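Local atomic coordinates of protein - conserved hypothetical (Bacillus anthracis, PDB entry 4LES), a protein that is of unknown function and folds, in its modelled part, into a compact, mainly beta domain. Residues E69-V74 / R89-D94; F78-F83 / N198-E203; I113-E118 / K179-N184. All blocks are in the same frame, centred on the assembly; numbering follows the deposited sequence.

Interaction 1 (E69-V74 / R89-D94); sequences EKEYAV and RVVERD. With PO4 (phosphate ion), chain E.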
loop_
_atom_site.group_PDB
_atom_site.type_symbol
_atom_site.label_atom_id
_atom_site.label_comp_id
_atom_site.label_asym_id
_atom_site.label_seq_id
_atom_site.Cartn_x
_atom_site.Cartn_y
_atom_site.Cartn_z
ATOM N N GLU A 69 -0.392 -14.662 8.026
ATOM C CA GLU A 69 -0.260 -13.225 7.883
ATOM C C GLU A 69 0.661 -12.658 8.975
ATOM O O GLU A 69 0.642 -13.123 10.128
ATOM C CB GLU A 69 -1.691 -12.666 7.948
ATOM C CG GLU A 69 -1.882 -11.182 7.888
ATOM C CD GLU A 69 -3.357 -10.789 7.793
ATOM O OE1 GLU A 69 -3.696 -9.644 8.127
ATOM O OE2 GLU A 69 -4.183 -11.630 7.415
ATOM N N LYS A 70 1.503 -11.713 8.593
ATOM C CA LYS A 70 2.401 -11.050 9.523
ATOM C C LYS A 70 2.250 -9.561 9.305
ATOM O O LYS A 70 2.350 -9.066 8.155
ATOM C CB LYS A 70 3.844 -11.501 9.323
ATOM C CG LYS A 70 4.777 -10.889 10.352
ATOM C CD LYS A 70 6.142 -11.548 10.375
ATOM C CE LYS A 70 7.038 -10.813 11.359
ATOM N NZ LYS A 70 8.458 -11.189 11.178
ATOM N N GLU A 71 1.998 -8.838 10.391
ATOM C CA GLU A 71 1.702 -7.414 10.299
ATOM C C GLU A 71 2.774 -6.487 10.877
ATOM O O GLU A 71 3.344 -6.781 11.917
ATOM C CB GLU A 71 0.367 -7.147 10.980
ATOM C CG GLU A 71 -0.709 -8.126 10.547
ATOM C CD GLU A 71 -2.057 -7.826 11.173
ATOM O OE1 GLU A 71 -2.250 -6.643 11.583
ATOM O OE2 GLU A 71 -2.924 -8.761 11.246
ATOM N N TYR A 72 3.013 -5.360 10.182
ATOM C CA TYR A 72 3.995 -4.333 10.586
ATOM C C TYR A 72 3.268 -2.974 10.672
ATOM O O TYR A 72 2.905 -2.376 9.636
ATOM C CB TYR A 72 5.117 -4.257 9.578
ATOM C CG TYR A 72 5.840 -5.539 9.387
ATOM C CD1 TYR A 72 5.376 -6.483 8.490
ATOM C CD2 TYR A 72 6.985 -5.817 10.092
ATOM C CE1 TYR A 72 6.020 -7.681 8.307
ATOM C CE2 TYR A 72 7.652 -7.029 9.927
ATOM C CZ TYR A 72 7.159 -7.959 9.037
ATOM O OH TYR A 72 7.810 -9.174 8.850
ATOM N N ALA A 73 2.982 -2.531 11.887
ATOM C CA ALA A 73 2.286 -1.258 12.108
ATOM C C ALA A 73 3.204 -0.093 11.809
ATOM O O ALA A 73 4.377 -0.144 12.121
ATOM C CB ALA A 73 1.766 -1.154 13.539
ATOM N N VAL A 74 2.688 0.923 11.133
ATOM C CA VAL A 74 3.478 2.142 10.852
ATOM C C VAL A 74 2.708 3.229 11.543
ATOM O O VAL A 74 3.227 3.867 12.440
ATOM C CB VAL A 74 3.640 2.433 9.342
ATOM C CG1 VAL A 74 4.364 3.755 9.096
ATOM C CG2 VAL A 74 4.400 1.310 8.677
ATOM N N ARG A 89 -0.302 0.376 7.849
ATOM C CA ARG A 89 0.447 -0.805 8.133
ATOM C C ARG A 89 0.887 -1.462 6.868
ATOM O O ARG A 89 0.426 -1.115 5.775
ATOM C CB ARG A 89 -0.383 -1.760 8.960
ATOM C CG ARG A 89 -1.735 -2.060 8.378
ATOM C CD ARG A 89 -2.533 -3.058 9.266
ATOM N NE ARG A 89 -3.659 -3.473 8.449
ATOM C CZ ARG A 89 -4.375 -4.593 8.570
ATOM N NH1 ARG A 89 -4.133 -5.480 9.531
ATOM N NH2 ARG A 89 -5.358 -4.810 7.698
ATOM N N VAL A 90 1.817 -2.397 7.031
ATOM C CA VAL A 90 2.312 -3.204 5.935
ATOM C C VAL A 90 1.968 -4.625 6.363
ATOM O O VAL A 90 2.218 -4.988 7.510
ATOM C CB VAL A 90 3.822 -3.059 5.743
ATOM C CG1 VAL A 90 4.317 -4.051 4.715
ATOM C CG2 VAL A 90 4.175 -1.628 5.349
ATOM N N VAL A 91 1.385 -5.411 5.467
ATOM C CA VAL A 91 0.981 -6.784 5.797
ATOM C C VAL A 91 1.550 -7.794 4.813
ATOM O O VAL A 91 1.455 -7.612 3.615
ATOM C CB VAL A 91 -0.545 -6.912 5.751
ATOM C CG1 VAL A 91 -0.984 -8.333 6.110
ATOM C CG2 VAL A 91 -1.160 -5.918 6.725
ATOM N N GLU A 92 2.135 -8.855 5.347
ATOM C CA GLU A 92 2.699 -9.938 4.563
ATOM C C GLU A 92 1.688 -11.051 4.626
ATOM O O GLU A 92 1.358 -11.531 5.722
ATOM C CB GLU A 92 4.031 -10.388 5.190
ATOM C CG GLU A 92 4.677 -11.584 4.527
ATOM C CD GLU A 92 5.970 -12.011 5.211
ATOM O OE1 GLU A 92 6.256 -11.558 6.340
ATOM O OE2 GLU A 92 6.703 -12.820 4.610
ATOM N N ARG A 93 1.170 -11.460 3.477
ATOM C CA ARG A 93 0.155 -12.520 3.458
ATOM C C ARG A 93 0.190 -13.469 2.277
ATOM O O ARG A 93 0.791 -13.194 1.257
ATOM C CB ARG A 93 -1.248 -11.921 3.616
ATOM C CG ARG A 93 -1.593 -10.784 2.685
ATOM C CD ARG A 93 -2.736 -9.950 3.251
ATOM N NE ARG A 93 -4.031 -10.562 3.036
ATOM C CZ ARG A 93 -5.126 -10.327 3.754
ATOM N NH1 ARG A 93 -6.245 -10.954 3.440
ATOM N NH2 ARG A 93 -5.117 -9.509 4.792
ATOM N N ASP A 94 -0.479 -14.598 2.470
ATOM C CA ASP A 94 -0.571 -15.700 1.487
ATOM C C ASP A 94 -1.634 -15.526 0.398
ATOM O O ASP A 94 -1.637 -16.261 -0.573
ATOM C CB ASP A 94 -0.887 -17.004 2.230
ATOM C CG ASP A 94 -2.217 -16.933 3.021
ATOM O OD1 ASP A 94 -2.669 -15.817 3.393
ATOM O OD2 ASP A 94 -2.807 -17.999 3.290
HETATM P P PO4 E . -6.368 -8.233 8.256
HETATM O O1 PO4 E . -5.397 -7.770 7.192
HETATM O O2 PO4 E . -5.644 -8.648 9.509
HETATM O O3 PO4 E . -7.273 -7.087 8.578
HETATM O O4 PO4 E . -7.165 -9.400 7.738
HETATM O O HOH W 1 8.673 -11.484 7.928
#

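Interaction 2 (F78-F83 / N198-E203); sequences FHTPKF and NNEYKE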
loop_
_atom_site.group_PDB
_atom_site.type_symbol
_atom_site.label_atom_id
_atom_site.label_comp_id
_atom_site.label_asym_id
_atom_site.label_seq_id
_atom_site.Cartn_x
_atom_site.Cartn_y
_atom_site.Cartn_z
ATOM N N PHE A 78 2.587 11.670 6.966
ATOM C CA PHE A 78 3.688 12.334 6.337
ATOM C C PHE A 78 3.152 13.486 5.537
ATOM O O PHE A 78 2.291 13.326 4.667
ATOM C CB PHE A 78 4.415 11.381 5.417
ATOM C CG PHE A 78 4.909 10.149 6.094
ATOM C CD1 PHE A 78 4.102 9.031 6.201
ATOM C CD2 PHE A 78 6.171 10.096 6.612
ATOM C CE1 PHE A 78 4.550 7.879 6.818
ATOM C CE2 PHE A 78 6.636 8.943 7.231
ATOM C CZ PHE A 78 5.813 7.832 7.332
ATOM N N HIS A 79 3.690 14.657 5.822
ATOM C CA HIS A 79 3.259 15.862 5.187
ATOM C C HIS A 79 3.952 16.174 3.853
ATOM O O HIS A 79 5.175 16.109 3.745
ATOM C CB HIS A 79 3.492 17.016 6.134
ATOM C CG HIS A 79 3.081 18.318 5.572
ATOM N ND1 HIS A 79 1.767 18.733 5.554
ATOM C CD2 HIS A 79 3.805 19.302 4.987
ATOM C CE1 HIS A 79 1.703 19.924 4.981
ATOM N NE2 HIS A 79 2.925 20.289 4.638
ATOM N N THR A 80 3.142 16.492 2.839
ATOM C CA THR A 80 3.640 16.919 1.532
ATOM C C THR A 80 2.880 18.204 1.279
ATOM O O THR A 80 1.898 18.497 1.977
ATOM C CB THR A 80 3.412 15.879 0.400
ATOM O OG1 THR A 80 2.015 15.790 0.056
ATOM C CG2 THR A 80 3.941 14.534 0.806
ATOM N N PRO A 81 3.342 19.002 0.308
ATOM C CA PRO A 81 2.700 20.296 0.072
ATOM C C PRO A 81 1.187 20.251 -0.135
ATOM O O PRO A 81 0.471 21.070 0.426
ATOM C CB PRO A 81 3.403 20.809 -1.194
ATOM C CG PRO A 81 4.732 20.105 -1.210
ATOM C CD PRO A 81 4.469 18.753 -0.617
ATOM N N LYS A 82 0.694 19.298 -0.911
ATOM C CA LYS A 82 -0.747 19.257 -1.204
ATOM C C LYS A 82 -1.539 18.232 -0.411
ATOM O O LYS A 82 -2.743 18.406 -0.207
ATOM C CB LYS A 82 -0.945 18.981 -2.697
ATOM C CG LYS A 82 -0.398 20.057 -3.614
ATOM C CD LYS A 82 -0.441 19.583 -5.068
ATOM C CE LYS A 82 -0.124 20.706 -6.041
ATOM N NZ LYS A 82 -0.206 20.229 -7.447
ATOM N N PHE A 83 -0.847 17.193 0.063
ATOM C CA PHE A 83 -1.472 16.082 0.741
ATOM C C PHE A 83 -0.730 15.590 1.992
ATOM O O PHE A 83 0.494 15.567 2.021
ATOM C CB PHE A 83 -1.499 14.866 -0.224
ATOM C CG PHE A 83 -2.188 15.126 -1.552
ATOM C CD1 PHE A 83 -3.546 14.902 -1.705
ATOM C CD2 PHE A 83 -1.469 15.569 -2.652
ATOM C CE1 PHE A 83 -4.185 15.135 -2.918
ATOM C CE2 PHE A 83 -2.103 15.821 -3.878
ATOM C CZ PHE A 83 -3.461 15.606 -4.011
ATOM N N ASN A 198 6.746 9.940 -1.175
ATOM C CA ASN A 198 7.004 11.107 -2.001
ATOM C C ASN A 198 8.479 11.292 -2.269
ATOM O O ASN A 198 8.916 12.408 -2.443
ATOM C CB ASN A 198 6.480 12.346 -1.282
ATOM C CG ASN A 198 6.309 13.513 -2.223
ATOM O OD1 ASN A 198 5.889 13.339 -3.363
ATOM N ND2 ASN A 198 6.639 14.696 -1.760
ATOM N N ASN A 199 9.229 10.192 -2.274
ATOM C CA ASN A 199 10.689 10.200 -2.373
ATOM C C ASN A 199 11.289 11.189 -1.386
ATOM O O ASN A 199 12.321 11.763 -1.637
ATOM C CB ASN A 199 11.116 10.511 -3.809
ATOM C CG ASN A 199 10.832 9.357 -4.741
ATOM O OD1 ASN A 199 11.356 8.252 -4.554
ATOM N ND2 ASN A 199 10.003 9.594 -5.750
ATOM N N GLU A 200 10.619 11.363 -0.261
ATOM C CA GLU A 200 10.965 12.376 0.728
ATOM C C GLU A 200 11.120 11.810 2.139
ATOM O O GLU A 200 11.880 12.347 2.933
ATOM C CB GLU A 200 9.829 13.399 0.714
ATOM C CG GLU A 200 10.059 14.665 1.494
ATOM C CD GLU A 200 8.907 15.641 1.348
ATOM O OE1 GLU A 200 9.037 16.761 1.850
ATOM O OE2 GLU A 200 7.874 15.314 0.739
ATOM N N TYR A 201 10.375 10.747 2.462
ATOM C CA TYR A 201 10.457 10.118 3.757
ATOM C C TYR A 201 10.751 8.653 3.533
ATOM O O TYR A 201 10.238 8.045 2.581
ATOM C CB TYR A 201 9.120 10.201 4.492
ATOM C CG TYR A 201 8.604 11.590 4.716
ATOM C CD1 TYR A 201 7.763 12.193 3.791
ATOM C CD2 TYR A 201 8.926 12.291 5.877
ATOM C CE1 TYR A 201 7.277 13.470 3.997
ATOM C CE2 TYR A 201 8.426 13.560 6.101
ATOM C CZ TYR A 201 7.598 14.148 5.150
ATOM O OH TYR A 201 7.117 15.428 5.349
ATOM N N LYS A 202 11.556 8.078 4.420
ATOM C CA LYS A 202 11.918 6.670 4.353
ATOM C C LYS A 202 11.649 6.106 5.730
ATOM O O LYS A 202 12.268 6.488 6.697
ATOM C CB LYS A 202 13.376 6.507 3.949
ATOM C CG LYS A 202 13.803 5.078 3.666
ATOM C CD LYS A 202 15.206 5.072 3.069
ATOM C CE LYS A 202 15.533 3.717 2.467
ATOM N NZ LYS A 202 16.860 3.668 1.792
ATOM N N GLU A 203 10.673 5.230 5.820
ATOM C CA GLU A 203 10.292 4.632 7.100
ATOM C C GLU A 203 10.658 3.156 7.057
ATOM O O GLU A 203 10.154 2.430 6.196
ATOM C CB GLU A 203 8.778 4.826 7.219
ATOM C CG GLU A 203 8.102 4.160 8.361
ATOM C CD GLU A 203 8.518 4.751 9.672
ATOM O OE1 GLU A 203 9.035 5.912 9.673
ATOM O OE2 GLU A 203 8.302 4.045 10.682
HETATM O O HOH W 2 6.826 18.091 2.255
#

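Interaction 3 (I113-E118 / K179-N184); sequences IVVEAE and KVYVIN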
loop_
_atom_site.group_PDB
_atom_site.type_symbol
_atom_site.label_atom_id
_atom_site.label_comp_id
_atom_site.label_asym_id
_atom_site.label_seq_id
_atom_site.Cartn_x
_atom_site.Cartn_y
_atom_site.Cartn_z
ATOM N N ILE A 113 2.736 -8.446 -0.376
ATOM C CA ILE A 113 3.077 -7.447 0.640
ATOM C C ILE A 113 2.107 -6.328 0.371
ATOM O O ILE A 113 2.075 -5.798 -0.747
ATOM C CB ILE A 113 4.516 -6.926 0.527
ATOM C CG1 ILE A 113 5.507 -8.092 0.679
ATOM C CG2 ILE A 113 4.793 -5.877 1.604
ATOM C CD1 ILE A 113 5.371 -8.849 1.999
ATOM N N VAL A 114 1.264 -6.028 1.355
ATOM C CA VAL A 114 0.261 -4.978 1.216
ATOM C C VAL A 114 0.680 -3.763 2.024
ATOM O O VAL A 114 0.976 -3.884 3.198
ATOM C CB VAL A 114 -1.102 -5.427 1.776
ATOM C CG1 VAL A 114 -2.149 -4.320 1.620
ATOM C CG2 VAL A 114 -1.568 -6.700 1.093
ATOM N N VAL A 115 0.757 -2.607 1.388
ATOM C CA VAL A 115 1.035 -1.344 2.093
ATOM C C VAL A 115 -0.301 -0.578 2.132
ATOM O O VAL A 115 -0.813 -0.145 1.096
ATOM C CB VAL A 115 2.115 -0.507 1.365
ATOM C CG1 VAL A 115 2.338 0.817 2.056
ATOM C CG2 VAL A 115 3.437 -1.267 1.263
ATOM N N GLU A 116 -0.882 -0.438 3.309
ATOM C CA GLU A 116 -2.124 0.326 3.482
ATOM C C GLU A 116 -1.784 1.798 3.721
ATOM O O GLU A 116 -1.096 2.142 4.667
ATOM C CB GLU A 116 -2.917 -0.192 4.672
ATOM C CG GLU A 116 -3.527 -1.557 4.438
ATOM C CD GLU A 116 -4.395 -2.007 5.600
ATOM O OE1 GLU A 116 -4.216 -1.483 6.732
ATOM O OE2 GLU A 116 -5.245 -2.899 5.382
ATOM N N ALA A 117 -2.300 2.654 2.868
ATOM C CA ALA A 117 -2.021 4.068 2.939
ATOM C C ALA A 117 -3.218 4.867 2.510
ATOM O O ALA A 117 -4.141 4.350 1.877
ATOM C CB ALA A 117 -0.857 4.392 2.011
ATOM N N GLU A 118 -3.208 6.144 2.848
ATOM C CA GLU A 118 -4.271 7.040 2.404
ATOM C C GLU A 118 -3.759 8.483 2.289
ATOM O O GLU A 118 -2.773 8.837 2.927
ATOM C CB GLU A 118 -5.480 6.918 3.320
ATOM C CG GLU A 118 -5.227 7.243 4.774
ATOM C CD GLU A 118 -6.462 6.968 5.628
ATOM O OE1 GLU A 118 -7.162 5.970 5.348
ATOM O OE2 GLU A 118 -6.722 7.740 6.573
ATOM N N LYS A 179 -1.423 -0.412 -1.763
ATOM C CA LYS A 179 -0.572 -1.004 -2.803
ATOM C C LYS A 179 -0.365 -2.465 -2.448
ATOM O O LYS A 179 -0.225 -2.807 -1.257
ATOM C CB LYS A 179 0.829 -0.391 -2.802
ATOM C CG LYS A 179 0.913 1.105 -2.669
ATOM C CD LYS A 179 0.366 1.805 -3.872
ATOM C CE LYS A 179 0.816 3.257 -3.795
ATOM N NZ LYS A 179 -0.007 4.137 -4.632
ATOM N N VAL A 180 -0.298 -3.319 -3.456
ATOM C CA VAL A 180 -0.046 -4.730 -3.232
ATOM C C VAL A 180 1.082 -5.204 -4.132
ATOM O O VAL A 180 1.019 -5.066 -5.359
ATOM C CB VAL A 180 -1.316 -5.584 -3.451
ATOM C CG1 VAL A 180 -1.034 -7.054 -3.186
ATOM C CG2 VAL A 180 -2.437 -5.086 -2.550
ATOM N N TYR A 181 2.114 -5.766 -3.511
ATOM C CA TYR A 181 3.274 -6.271 -4.234
ATOM C C TYR A 181 3.420 -7.775 -4.082
ATOM O O TYR A 181 2.951 -8.369 -3.111
ATOM C CB TYR A 181 4.541 -5.587 -3.717
ATOM C CG TYR A 181 4.430 -4.083 -3.608
ATOM C CD1 TYR A 181 3.914 -3.487 -2.458
ATOM C CD2 TYR A 181 4.815 -3.254 -4.655
ATOM C CE1 TYR A 181 3.814 -2.104 -2.341
ATOM C CE2 TYR A 181 4.717 -1.863 -4.545
ATOM C CZ TYR A 181 4.204 -1.297 -3.385
ATOM O OH TYR A 181 4.103 0.078 -3.265
ATOM N N VAL A 182 4.045 -8.397 -5.075
ATOM C CA VAL A 182 4.330 -9.818 -5.029
ATOM C C VAL A 182 5.840 -9.896 -4.826
ATOM O O VAL A 182 6.600 -9.506 -5.695
ATOM C CB VAL A 182 3.868 -10.548 -6.305
ATOM C CG1 VAL A 182 4.360 -11.989 -6.313
ATOM C CG2 VAL A 182 2.348 -10.511 -6.400
ATOM N N ILE A 183 6.265 -10.388 -3.668
ATOM C CA ILE A 183 7.670 -10.416 -3.313
ATOM C C ILE A 183 8.144 -11.809 -2.946
ATOM O O ILE A 183 7.364 -12.614 -2.442
ATOM C CB ILE A 183 7.908 -9.504 -2.077
ATOM C CG1 ILE A 183 7.427 -8.085 -2.352
ATOM C CG2 ILE A 183 9.374 -9.468 -1.678
ATOM C CD1 ILE A 183 8.185 -7.389 -3.466
ATOM N N ASN A 184 9.425 -12.087 -3.197
ATOM C CA ASN A 184 10.026 -13.358 -2.808
ATOM C C ASN A 184 10.016 -13.406 -1.293
ATOM O O ASN A 184 10.574 -12.516 -0.647
ATOM C CB ASN A 184 11.457 -13.457 -3.321
ATOM C CG ASN A 184 12.114 -14.787 -2.987
ATOM O OD1 ASN A 184 12.192 -15.206 -1.830
ATOM N ND2 ASN A 184 12.621 -15.439 -4.006
#

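Interaction 1 (E69-V74 / R89-D94)
E71 reaches R89 on one face of an antiparallel beta hairpin: E71 OE1 lies 3.0 Å from R89 NH1, at the guanidinium edge, in a salt bridge whose hydrogen bond is weak and bent (133°). The carboxylate stands nearly upright against the guanidinium, their planes 79° apart. E69 and R93 run alongside each other, and E69 OE2 sits over a face of the R93 guanidinium, 3.5 Å from R93 NH2, a salt bridge of charge alone. A chi1 of 177° (CG anti to the backbone N) sets E69 CG 3.5 Å from V91 CG1, and the extended chain beyond brings the carboxylate beside R93. A phosphate, probably from the crystallisation liquor, lies by both arginines; R89 NH2 donates to its O3 at 3.1 Å. On the other face, the Y72 hydroxyl and E92 OE1 share a water, 2.6 Å from Y72 OH, which donates to the carboxylate. Two backbone hydrogen bonds each join K70–E92 and Y72–V90. Outermost strand 69-79 pairs with strand 83-96, which continues the sheet to strand 110-121, where R89 NE finds E116. Helix 149-158 flanks the arginine face, bringing Y155 to both arginines and E158 to R93; helix 185-190 packs on E92 opposite.

Interaction 2 (F78-F83 / N198-E203)
N198 sets its amide beside T80, with ND2 3.7 Å from the T80 methyl CG2, where the turn after strand 69-79 meets the classic beta bulge of a second antiparallel sheet; E200 and Y201 of that bulge both face V197. The same N198 ND2 donates a nearly straight hydrogen bond to E200 OE2 (2.9 Å), arriving on the anti side, 30° out of the carboxylate plane, though in the amide plane of N198. This bond spans the loop that leads into strand 201-204. E200, its chain extended, carries OE1 to a water that also donates to H79 O, so one water links the carboxylate to the carbonyl of H79 at the strand end. Y201 and F78 together make up about half of the contact. Y201 CG is anti to the carbonyl carbon (chi1 -59°), which lays the ring along F78, and the two side chains run past one another, pointing opposite ways. F78 CD2 stands over one face of the tyrosine ring, 3.4 Å from Y201 CG, and F78 CB also lies over that face in a CH-pi contact; the ring planes are 57° apart, an oblique pairing. At the far end of the tyrosine, Y201 OH donates to H79 O at 2.6 Å, in the carbonyl plane and on a lone pair. F78 also touches V197, joining the two sheets through side chains. E203 sends OE2 to K76 in a salt bridge and sets its CB 4.2 Å from F78 CZ.

Interaction 3 (I113-E118 / K179-N184)
I113 and Y181 hold each other by two backbone hydrogen bonds, I113 N to Y181 O at 2.7 Å and Y181 N to I113 O at 2.8 Å. V115 and K179 repeat the pattern, with V115 N to K179 O at 2.8 Å and the return bond from K179 N to V115 O. Between these antiparallel hydrogen-bonded pairs, V114 and V180 form a non-hydrogen-bonded pair, and K179 O also receives a CA-H...O contact from V114 CA. On the Y181 face, the ring presents its edge: Y181 CE1 is 3.7 Å from V115 CG2, and I113 O lies near the ring plane. Y181 CG is anti to its carbonyl carbon (chi1 -48°), a torsion that lays the ring alongside the strand so that its CE1 edge meets V115. I113 and I183 lie nearly perpendicular, I113 CG1 to I183 CG1 at 3.6 Å. On the other face V114 and V180 stand side by side, their CG2 methyls 4.1 Å apart. Strand 174-184 is outermost in this sheet, and strand 83-96 adjoins strand 110-121 on its other side. Helix 149-158 covers the V114/V180 face, laying A151, A152 and Y155 on V180, while Y145 packs on the other face against Y181 and I183. N184 caps helix 185-190 through OD1 to K187 N.

How the interactions relate
From the N terminus, strand 69-79 and strand 83-96 fold into the hairpin that interaction 1 closes over a short span of 14 residues. Interaction 3 follows in series, closing a loop of 60 residues that includes helix 149-158, and completes the same sheet at its other outer strand. The two meet directly, since R89 NE and E116 OE1 form a salt bridge at 2.7 Å and V90 packs on I113. Interaction 2 spans 114 residues, encloses interaction 3 and crosses interaction 1, whose segments alternate with its own. It ties the tip of the first hairpin to the sheet containing strand 201-204, and touches interaction 1 where V74 meets E203.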